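Local structure of nitrite oxidoreductase subunit C (Kuenenia stuttgartiensis, 7B04) at residues Ile107-Ala118 and Lys261-Leu271; Trp167-Leu175 and Leu225-Glu234. The protein carries a heme b and calcium ions and probably passes electrons as a heme-binding subunit of the nitrite oxidoreductase complex. One frame throughout, in Å; residues are numbered along the deposited sequence.

How the contacts relate
Contact 1 is a long antiparallel strand pair, held by a ladder of backbone hydrogen bonds and by side chains sorted onto two faces, with Lys261 and Asp116 exposed and Lys262 partly so at one end. Contact 2 is more compact and mostly buried: a strand end and the helix after it meet a looping segment, and side-chain charge and stacking outweigh its single backbone bond. The two touch directly. Trp167 of contact 2 meets Trp263 of contact 1 edge-to-face, with Trp263 CZ3 3.4 Å from Trp167 CH2, and packs on Val265 and Phe267; Val233 adds to the Phe267 side. Contact 1 gives a calcium ion one ligand, Asp117, whereas contact 2 faces subunit B.

Contact 1: Ile107-Ala118 and Lys261-Leu271; sequences ITIYFQVIWDDA and KKWTVVFCRSL. With CA (calcium ion), chain B.
Val113 and Val265 bond both ways through their backbones, Val113 N to Val265 O at 2.7 Å, in the ladder that joins strands 108-116 and 262-270, antiparallel with axes 4.4 Å apart at closest and at 162°. Leu271 N closes one end of the ladder on Ile107 O. Near Asp117 it slackens, the bonds from Trp115 N to Trp263 O and Asp117 N to Lys261 O both being weak.

Aromatic and aliphatic side chains share the face of Trp115, Trp263 and Phe267. Trp115 takes the position between backbone N and carbonyl carbon (chi1 71°), which brings its indole toward strand 262-270; Trp263 CB lies over its six-membered ring, 3.6 Å from the centroid, a CH-pi contact. The two indoles are nearly parallel, planes at 23°, but slid apart with little overlap. Val265 CG2 meets Trp115 CH2 at 3.7 Å, and Val113 CG2 reaches the edge of the Phe267 ring.

On the other face Cys268 SG approaches Tyr110 CE1 to 3.6 Å, an oblique sulfur-aromatic contact. Gln112 CG rests on Val266 CG1, and Ile114 CG1 on Thr264 CG2.

Charge gathers at the calcium end. Asp117 OD2 binds the ion at 2.3 Å, in a site completed by Thr119 O and the side chains of Asn121, Asp132 and Asn295, and sits in plane at the edge of the Trp263 ring. Asp116 and Lys262 form a long salt bridge.

Strand 97-104 flanks 108-116 and strand 253-258 flanks 262-270; helix 64-71 covers the Tyr110 face, while strand 162-168 packs through Trp167 against the Trp115 face.

Contact 2: Trp167-Leu175 and Leu225-Glu234; sequences WKADWEADL and LSLPRGRAVE
Two bends in the Arg229 chain (chi2 73°, chi3 38°) fold its guanidinium back over the Trp171 indole. The planes lie 13° apart, and Arg229 CZ is 3.5 Å from the centroid of the five-membered ring, a stacked cation-pi pair. Lys168 CD lies over the opposite face, toward its rim, so the indole has a neighbour on both sides, while Leu225 CD2 meets its edge at CZ2, 3.5 Å away.

In the guanidinium plane, Arg229 NH1 bonds to Asp174 OD2 at 2.8 Å, on the anti side of the carboxylate; stack and salt bridge together fix the rotation of the group. Lys168 NZ meets Glu234 OE2 at 3.0 Å from above the carboxylate plane. Glu234 OE2 also pairs with Arg209 of subunit B, and OE1 bonds to Ser246.

An alanine in place of Trp171 would probably leave the Arg229 guanidinium without its stacking surface and open a gap beside Leu225.

Lys168 N bonds to Ala232 O at 3.3 Å, and Trp167 CD1 touches Val233 CG2 where strands 162-168 and 233-238 pair antiparallel. The whole is a strand-to-helix junction clasped by an irregular segment beside subunit B, the Lys168 side chain about 5 Å from the heme, consistent with an ethylbenzene dehydrogenase-like, DOMON-type heme-binding fold.

Contact 1: Ile107-Ala118 and Lys261-Leu271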
loop_
_atom_site.group_PDB
_atom_site.type_symbol
_atom_site.label_atom_id
_atom_site.label_comp_id
_atom_site.label_asym_id
_atom_site.label_seq_id
_atom_site.Cartn_x
_atom_site.Cartn_y
_atom_site.Cartn_z
ATOM N N ILE C 107 47.313 37.713 28.497
ATOM C CA ILE C 107 47.317 36.562 27.613
ATOM C C ILE C 107 45.923 36.268 27.069
ATOM O O ILE C 107 45.759 36.026 25.868
ATOM C CB ILE C 107 47.884 35.323 28.342
ATOM C CG1 ILE C 107 49.323 35.583 28.794
ATOM C CG2 ILE C 107 47.803 34.091 27.459
ATOM C CD1 ILE C 107 49.820 34.621 29.850
ATOM N N THR C 108 44.909 36.274 27.940
ATOM C CA THR C 108 43.538 35.915 27.598
ATOM C C THR C 108 42.588 37.047 27.969
ATOM O O THR C 108 42.783 37.722 28.982
ATOM C CB THR C 108 43.106 34.631 28.322
ATOM O OG1 THR C 108 44.154 33.659 28.239
ATOM C CG2 THR C 108 41.840 34.058 27.701
ATOM N N ILE C 109 41.563 37.258 27.144
ATOM C CA ILE C 109 40.526 38.251 27.409
ATOM C C ILE C 109 39.207 37.535 27.684
ATOM O O ILE C 109 38.869 36.552 27.014
ATOM C CB ILE C 109 40.396 39.256 26.241
ATOM C CG1 ILE C 109 39.507 40.444 26.626
ATOM C CG2 ILE C 109 39.901 38.586 24.965
ATOM C CD1 ILE C 109 39.672 41.645 25.705
ATOM N N TYR C 110 38.467 38.024 28.684
ATOM C CA TYR C 110 37.188 37.440 29.080
ATOM C C TYR C 110 36.132 38.537 29.108
ATOM O O TYR C 110 36.336 39.579 29.742
ATOM C CB TYR C 110 37.248 36.784 30.469
ATOM C CG TYR C 110 38.301 35.717 30.681
ATOM C CD1 TYR C 110 38.009 34.365 30.524
ATOM C CD2 TYR C 110 39.579 36.063 31.080
ATOM C CE1 TYR C 110 38.986 33.390 30.744
ATOM C CE2 TYR C 110 40.549 35.103 31.298
ATOM C CZ TYR C 110 40.251 33.772 31.131
ATOM O OH TYR C 110 41.225 32.824 31.351
ATOM N N PHE C 111 34.987 38.276 28.480
ATOM C CA PHE C 111 33.828 39.162 28.508
ATOM C C PHE C 111 32.684 38.436 29.184
ATOM O O PHE C 111 32.411 37.281 28.852
ATOM C CB PHE C 111 33.346 39.542 27.097
ATOM C CG PHE C 111 34.207 40.537 26.387
ATOM C CD1 PHE C 111 35.442 40.164 25.887
ATOM C CD2 PHE C 111 33.764 41.830 26.159
ATOM C CE1 PHE C 111 36.230 41.068 25.199
ATOM C CE2 PHE C 111 34.558 42.744 25.468
ATOM C CZ PHE C 111 35.790 42.356 24.992
ATOM N N GLN C 112 31.998 39.115 30.097
ATOM C CA GLN C 112 30.838 38.559 30.784
ATOM C C GLN C 112 29.610 39.381 30.420
ATOM O O GLN C 112 29.609 40.609 30.596
ATOM C CB GLN C 112 31.063 38.571 32.297
ATOM C CG GLN C 112 30.026 37.836 33.108
ATOM C CD GLN C 112 29.974 38.322 34.534
ATOM O OE1 GLN C 112 29.669 39.486 34.791
ATOM N NE2 GLN C 112 30.308 37.443 35.474
ATOM N N VAL C 113 28.567 38.711 29.931
ATOM C CA VAL C 113 27.333 39.359 29.504
ATOM C C VAL C 113 26.180 38.763 30.307
ATOM O O VAL C 113 26.045 37.534 30.401
ATOM C CB VAL C 113 27.089 39.186 27.996
ATOM C CG1 VAL C 113 25.913 40.025 27.556
ATOM C CG2 VAL C 113 28.351 39.554 27.214
ATOM N N ILE C 114 25.338 39.634 30.863
ATOM C CA ILE C 114 24.216 39.234 31.703
ATOM C C ILE C 114 22.951 39.941 31.234
ATOM O O ILE C 114 22.939 41.167 31.076
ATOM C CB ILE C 114 24.476 39.569 33.182
ATOM C CG1 ILE C 114 25.576 38.681 33.756
ATOM C CG2 ILE C 114 23.205 39.446 33.991
ATOM C CD1 ILE C 114 26.011 39.082 35.147
ATOM N N TRP C 115 21.888 39.168 31.034
ATOM C CA TRP C 115 20.581 39.711 30.704
ATOM C C TRP C 115 19.528 38.828 31.354
ATOM O O TRP C 115 19.793 37.679 31.718
ATOM C CB TRP C 115 20.360 39.793 29.191
ATOM C CG TRP C 115 20.193 38.460 28.529
ATOM C CD1 TRP C 115 19.018 37.845 28.204
ATOM C CD2 TRP C 115 21.238 37.572 28.113
ATOM N NE1 TRP C 115 19.267 36.633 27.606
ATOM C CE2 TRP C 115 20.622 36.442 27.539
ATOM C CE3 TRP C 115 22.633 37.625 28.169
ATOM C CZ2 TRP C 115 21.355 35.375 27.023
ATOM C CZ3 TRP C 115 23.358 36.565 27.658
ATOM C CH2 TRP C 115 22.718 35.455 27.095
ATOM N N ASP C 116 18.326 39.371 31.495
ATOM C CA ASP C 116 17.234 38.670 32.157
ATOM C C ASP C 116 16.336 37.994 31.140
ATOM O O ASP C 116 15.876 38.618 30.186
ATOM C CB ASP C 116 16.395 39.601 33.020
ATOM C CG ASP C 116 17.234 40.509 33.892
ATOM O OD1 ASP C 116 17.914 39.975 34.793
ATOM O OD2 ASP C 116 17.191 41.748 33.711
ATOM N N ASP C 117 16.132 36.705 31.303
ATOM C CA ASP C 117 15.178 36.000 30.454
ATOM C C ASP C 117 14.553 34.838 31.211
ATOM O O ASP C 117 15.232 34.089 31.909
ATOM C CB ASP C 117 15.760 35.638 29.069
ATOM C CG ASP C 117 15.024 34.481 28.365
ATOM O OD1 ASP C 117 13.866 34.711 27.937
ATOM O OD2 ASP C 117 15.771 33.481 28.028
ATOM N N ALA C 118 13.225 34.784 31.148
ATOM C CA ALA C 118 12.394 33.905 31.960
ATOM C C ALA C 118 12.365 32.461 31.484
ATOM O O ALA C 118 11.819 31.609 32.193
ATOM C CB ALA C 118 10.962 34.451 31.989
ATOM N N LYS C 261 15.673 32.908 36.195
ATOM C CA LYS C 261 15.228 33.737 35.076
ATOM C C LYS C 261 16.297 34.737 34.627
ATOM O O LYS C 261 15.997 35.871 34.247
ATOM C CB LYS C 261 13.910 34.442 35.409
ATOM C CG LYS C 261 12.744 33.468 35.511
ATOM C CD LYS C 261 11.405 34.164 35.671
ATOM C CE LYS C 261 10.274 33.144 35.682
ATOM N NZ LYS C 261 8.938 33.787 35.799
ATOM N N LYS C 262 17.563 34.329 34.699
ATOM C CA LYS C 262 18.644 35.184 34.229
ATOM C C LYS C 262 19.754 34.350 33.600
ATOM O O LYS C 262 20.074 33.263 34.085
ATOM C CB LYS C 262 19.219 36.019 35.378
ATOM C CG LYS C 262 20.599 36.589 35.107
ATOM C CD LYS C 262 21.056 37.483 36.239
ATOM C CE LYS C 262 20.384 38.837 36.146
ATOM N NZ LYS C 262 20.996 39.858 37.035
ATOM N N TRP C 263 20.325 34.869 32.513
ATOM C CA TRP C 263 21.455 34.251 31.833
ATOM C C TRP C 263 22.742 34.965 32.221
ATOM O O TRP C 263 22.773 36.194 32.333
ATOM C CB TRP C 263 21.293 34.301 30.313
ATOM C CG TRP C 263 20.494 33.179 29.735
ATOM C CD1 TRP C 263 19.222 33.247 29.252
ATOM C CD2 TRP C 263 20.916 31.818 29.568
ATOM N NE1 TRP C 263 18.821 32.014 28.799
ATOM C CE2 TRP C 263 19.843 31.119 28.982
ATOM C CE3 TRP C 263 22.093 31.123 29.861
ATOM C CZ2 TRP C 263 19.911 29.760 28.683
ATOM C CZ3 TRP C 263 22.159 29.773 29.563
ATOM C CH2 TRP C 263 21.075 29.107 28.979
ATOM N N THR C 264 23.806 34.192 32.420
ATOM C CA THR C 264 25.146 34.738 32.604
ATOM C C THR C 264 26.075 33.970 31.676
ATOM O O THR C 264 26.292 32.769 31.863
ATOM C CB THR C 264 25.614 34.641 34.057
ATOM O OG1 THR C 264 24.664 35.291 34.909
ATOM C CG2 THR C 264 26.963 35.327 34.218
ATOM N N VAL C 265 26.619 34.661 30.679
ATOM C CA VAL C 265 27.507 34.059 29.695
ATOM C C VAL C 265 28.817 34.826 29.705
ATOM O O VAL C 265 28.824 36.060 29.778
ATOM C CB VAL C 265 26.877 34.083 28.285
ATOM C CG1 VAL C 265 27.835 33.509 27.247
ATOM C CG2 VAL C 265 25.550 33.340 28.277
ATOM N N VAL C 266 29.927 34.097 29.640
ATOM C CA VAL C 266 31.239 34.714 29.507
ATOM C C VAL C 266 31.908 34.172 28.253
ATOM O O VAL C 266 31.829 32.974 27.954
ATOM C CB VAL C 266 32.132 34.521 30.756
ATOM C CG1 VAL C 266 31.337 34.762 32.028
ATOM C CG2 VAL C 266 32.781 33.155 30.778
ATOM N N PHE C 267 32.550 35.067 27.516
ATOM C CA PHE C 267 33.274 34.725 26.301
ATOM C C PHE C 267 34.760 34.657 26.619
ATOM O O PHE C 267 35.281 35.485 27.373
ATOM C CB PHE C 267 33.019 35.755 25.197
ATOM C CG PHE C 267 31.605 35.766 24.684
ATOM C CD1 PHE C 267 31.245 35.013 23.577
ATOM C CD2 PHE C 267 30.637 36.535 25.308
ATOM C CE1 PHE C 267 29.943 35.030 23.103
ATOM C CE2 PHE C 267 29.336 36.556 24.838
ATOM C CZ PHE C 267 28.990 35.803 23.735
ATOM N N CYS C 268 35.439 33.671 26.043
ATOM C CA CYS C 268 36.850 33.447 26.314
ATOM C C CYS C 268 37.592 33.321 24.993
ATOM O O CYS C 268 37.214 32.516 24.136
ATOM C CB CYS C 268 37.043 32.193 27.174
ATOM S SG CYS C 268 38.753 31.777 27.562
ATOM N N ARG C 269 38.653 34.112 24.845
ATOM C CA ARG C 269 39.482 34.117 23.650
ATOM C C ARG C 269 40.854 34.650 24.027
ATOM O O ARG C 269 40.978 35.488 24.924
ATOM C CB ARG C 269 38.864 35.005 22.558
ATOM C CG ARG C 269 38.887 34.467 21.128
ATOM C CD ARG C 269 40.212 34.686 20.400
ATOM N NE ARG C 269 40.739 36.049 20.479
ATOM C CZ ARG C 269 40.471 37.020 19.609
ATOM N NH1 ARG C 269 41.019 38.218 19.766
ATOM N NH2 ARG C 269 39.654 36.801 18.588
ATOM N N SER C 270 41.879 34.152 23.345
ATOM C CA SER C 270 43.216 34.691 23.534
ATOM C C SER C 270 43.274 36.110 22.984
ATOM O O SER C 270 42.562 36.459 22.037
ATOM C CB SER C 270 44.257 33.807 22.848
ATOM O OG SER C 270 44.363 32.556 23.505
ATOM N N LEU C 271 44.118 36.942 23.601
ATOM C CA LEU C 271 44.226 38.327 23.150
ATOM C C LEU C 271 44.650 38.404 21.691
ATOM O O LEU C 271 44.206 39.296 20.959
ATOM C CB LEU C 271 45.216 39.098 24.022
ATOM C CG LEU C 271 44.762 39.565 25.404
ATOM C CD1 LEU C 271 45.922 40.204 26.130
ATOM C CD2 LEU C 271 43.616 40.546 25.284
HETATM CA CA CA B . 14.738 31.937 26.685
#

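Contact 2: Trp167-Leu175 and Leu225-Glu234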
loop_
_atom_site.group_PDB
_atom_site.type_symbol
_atom_site.label_atom_id
_atom_site.label_comp_id
_atom_site.label_asym_id
_atom_site.label_seq_id
_atom_site.Cartn_x
_atom_site.Cartn_y
_atom_site.Cartn_z
ATOM N N TRP C 167 27.483 32.948 20.896
ATOM C CA TRP C 167 27.226 31.936 21.908
ATOM C C TRP C 167 25.875 31.282 21.651
ATOM O O TRP C 167 24.886 31.964 21.362
ATOM C CB TRP C 167 27.247 32.538 23.314
ATOM C CG TRP C 167 26.784 31.567 24.355
ATOM C CD1 TRP C 167 27.498 30.532 24.885
ATOM C CD2 TRP C 167 25.491 31.520 24.972
ATOM N NE1 TRP C 167 26.735 29.852 25.803
ATOM C CE2 TRP C 167 25.497 30.438 25.873
ATOM C CE3 TRP C 167 24.332 32.292 24.855
ATOM C CZ2 TRP C 167 24.391 30.109 26.653
ATOM C CZ3 TRP C 167 23.235 31.964 25.631
ATOM C CH2 TRP C 167 23.273 30.882 26.518
ATOM N N LYS C 168 25.835 29.958 21.763
ATOM C CA LYS C 168 24.621 29.187 21.540
ATOM C C LYS C 168 24.333 28.330 22.764
ATOM O O LYS C 168 25.203 27.581 23.222
ATOM C CB LYS C 168 24.750 28.316 20.288
ATOM C CG LYS C 168 24.921 29.112 19.004
ATOM C CD LYS C 168 25.004 28.204 17.791
ATOM C CE LYS C 168 25.147 29.007 16.509
ATOM N NZ LYS C 168 26.463 29.702 16.434
ATOM N N ALA C 169 23.109 28.441 23.286
ATOM C CA ALA C 169 22.741 27.684 24.478
ATOM C C ALA C 169 22.689 26.190 24.195
ATOM O O ALA C 169 23.062 25.378 25.048
ATOM C CB ALA C 169 21.399 28.172 25.023
ATOM N N ASP C 170 22.218 25.803 23.005
ATOM C CA ASP C 170 22.159 24.386 22.668
ATOM C C ASP C 170 23.550 23.773 22.580
ATOM O O ASP C 170 23.728 22.590 22.894
ATOM C CB ASP C 170 21.395 24.182 21.358
ATOM C CG ASP C 170 21.995 24.958 20.201
ATOM O OD1 ASP C 170 22.948 25.731 20.425
ATOM O OD2 ASP C 170 21.507 24.793 19.063
ATOM N N TRP C 171 24.546 24.554 22.154
ATOM C CA TRP C 171 25.915 24.053 22.123
ATOM C C TRP C 171 26.422 23.732 23.522
ATOM O O TRP C 171 27.235 22.815 23.693
ATOM C CB TRP C 171 26.834 25.058 21.427
ATOM C CG TRP C 171 26.659 25.077 19.937
ATOM C CD1 TRP C 171 25.620 24.547 19.227
ATOM C CD2 TRP C 171 27.557 25.640 18.973
ATOM N NE1 TRP C 171 25.811 24.754 17.883
ATOM C CE2 TRP C 171 26.993 25.421 17.699
ATOM C CE3 TRP C 171 28.780 26.310 19.062
ATOM C CZ2 TRP C 171 27.609 25.848 16.526
ATOM C CZ3 TRP C 171 29.392 26.734 17.894
ATOM C CH2 TRP C 171 28.805 26.502 16.644
ATOM N N GLU C 172 25.961 24.473 24.533
ATOM C CA GLU C 172 26.299 24.124 25.909
ATOM C C GLU C 172 25.739 22.755 26.270
ATOM O O GLU C 172 26.427 21.935 26.888
ATOM C CB GLU C 172 25.757 25.185 26.869
ATOM C CG GLU C 172 26.460 26.532 26.818
ATOM C CD GLU C 172 27.794 26.531 27.539
ATOM O OE1 GLU C 172 28.007 25.659 28.406
ATOM O OE2 GLU C 172 28.621 27.419 27.250
ATOM N N ALA C 173 24.486 22.492 25.888
ATOM C CA ALA C 173 23.894 21.181 26.127
ATOM C C ALA C 173 24.564 20.095 25.297
ATOM O O ALA C 173 24.676 18.951 25.752
ATOM C CB ALA C 173 22.395 21.222 25.834
ATOM N N ASP C 174 25.013 20.426 24.082
ATOM C CA ASP C 174 25.702 19.438 23.258
ATOM C C ASP C 174 27.017 19.003 23.888
ATOM O O ASP C 174 27.426 17.847 23.732
ATOM C CB ASP C 174 25.941 19.996 21.855
ATOM C CG ASP C 174 24.655 20.165 21.069
ATOM O OD1 ASP C 174 23.694 19.409 21.326
ATOM O OD2 ASP C 174 24.605 21.052 20.191
ATOM N N LEU C 175 27.690 19.908 24.602
ATOM C CA LEU C 175 28.946 19.563 25.256
ATOM C C LEU C 175 28.765 18.471 26.300
ATOM O O LEU C 175 29.717 17.737 26.589
ATOM C CB LEU C 175 29.568 20.805 25.899
ATOM C CG LEU C 175 30.116 21.872 24.947
ATOM C CD1 LEU C 175 30.547 23.107 25.722
ATOM C CD2 LEU C 175 31.270 21.322 24.125
ATOM N N LEU C 225 26.975 23.539 12.522
ATOM C CA LEU C 225 25.734 23.356 13.272
ATOM C C LEU C 225 25.286 21.900 13.319
ATOM O O LEU C 225 24.429 21.554 14.141
ATOM C CB LEU C 225 24.623 24.208 12.670
ATOM C CG LEU C 225 24.895 25.703 12.534
ATOM C CD1 LEU C 225 23.665 26.397 12.006
ATOM C CD2 LEU C 225 25.298 26.291 13.871
ATOM N N SER C 226 25.859 21.038 12.480
ATOM C CA SER C 226 25.490 19.632 12.425
ATOM C C SER C 226 26.514 18.711 13.076
ATOM O O SER C 226 26.247 17.510 13.205
ATOM C CB SER C 226 25.283 19.207 10.969
ATOM O OG SER C 226 24.388 20.086 10.313
ATOM N N LEU C 227 27.661 19.231 13.492
ATOM C CA LEU C 227 28.749 18.428 14.024
ATOM C C LEU C 227 28.938 18.656 15.519
ATOM O O LEU C 227 28.416 19.621 16.086
ATOM C CB LEU C 227 30.064 18.749 13.300
ATOM C CG LEU C 227 30.153 18.455 11.803
ATOM C CD1 LEU C 227 31.507 18.888 11.265
ATOM C CD2 LEU C 227 29.916 16.979 11.532
ATOM N N PRO C 228 29.629 17.744 16.202
ATOM C CA PRO C 228 30.060 18.003 17.584
ATOM C C PRO C 228 31.263 18.932 17.659
ATOM O O PRO C 228 32.407 18.464 17.657
ATOM C CB PRO C 228 30.397 16.602 18.117
ATOM C CG PRO C 228 29.679 15.659 17.205
ATOM C CD PRO C 228 29.725 16.315 15.862
ATOM N N ARG C 229 31.025 20.245 17.721
ATOM C CA ARG C 229 32.117 21.210 17.635
ATOM C C ARG C 229 33.054 21.153 18.830
ATOM O O ARG C 229 34.175 21.665 18.739
ATOM C CB ARG C 229 31.590 22.652 17.580
ATOM C CG ARG C 229 30.778 23.073 16.376
ATOM C CD ARG C 229 29.406 22.457 16.394
ATOM N NE ARG C 229 28.793 22.374 17.715
ATOM C CZ ARG C 229 27.607 21.816 17.942
ATOM N NH1 ARG C 229 27.108 21.777 19.169
ATOM N NH2 ARG C 229 26.924 21.286 16.935
ATOM N N GLY C 230 32.625 20.564 19.945
ATOM C CA GLY C 230 33.459 20.591 21.132
ATOM C C GLY C 230 33.640 22.007 21.618
ATOM O O GLY C 230 34.674 22.340 22.208
ATOM N N ARG C 231 32.639 22.852 21.387
ATOM C CA ARG C 231 32.757 24.280 21.605
ATOM C C ARG C 231 31.371 24.841 21.896
ATOM O O ARG C 231 30.355 24.258 21.510
ATOM C CB ARG C 231 33.398 24.892 20.352
ATOM C CG ARG C 231 33.423 26.379 20.212
ATOM C CD ARG C 231 34.397 26.739 19.100
ATOM N NE ARG C 231 35.726 27.021 19.627
ATOM C CZ ARG C 231 36.768 26.203 19.517
ATOM N NH1 ARG C 231 36.637 25.028 18.917
ATOM N NH2 ARG C 231 37.940 26.554 20.032
ATOM N N ALA C 232 31.335 25.983 22.587
ATOM C CA ALA C 232 30.072 26.626 22.924
ATOM C C ALA C 232 29.838 27.954 22.217
ATOM O O ALA C 232 28.703 28.445 22.223
ATOM C CB ALA C 232 29.980 26.849 24.439
ATOM N N VAL C 233 30.861 28.543 21.608
ATOM C CA VAL C 233 30.744 29.828 20.930
ATOM C C VAL C 233 31.360 29.677 19.549
ATOM O O VAL C 233 32.471 29.155 19.418
ATOM C CB VAL C 233 31.434 30.962 21.713
ATOM C CG1 VAL C 233 31.276 32.290 20.988
ATOM C CG2 VAL C 233 30.865 31.057 23.125
ATOM N N GLU C 234 30.677 30.186 18.531
ATOM C CA GLU C 234 31.174 30.077 17.169
ATOM C C GLU C 234 31.920 31.351 16.796
ATOM O O GLU C 234 31.436 32.458 17.047
ATOM C CB GLU C 234 30.027 29.824 16.188
ATOM C CG GLU C 234 30.470 29.635 14.742
ATOM C CD GLU C 234 29.299 29.491 13.783
ATOM O OE1 GLU C 234 29.460 28.820 12.742
ATOM O OE2 GLU C 234 28.219 30.047 14.070
#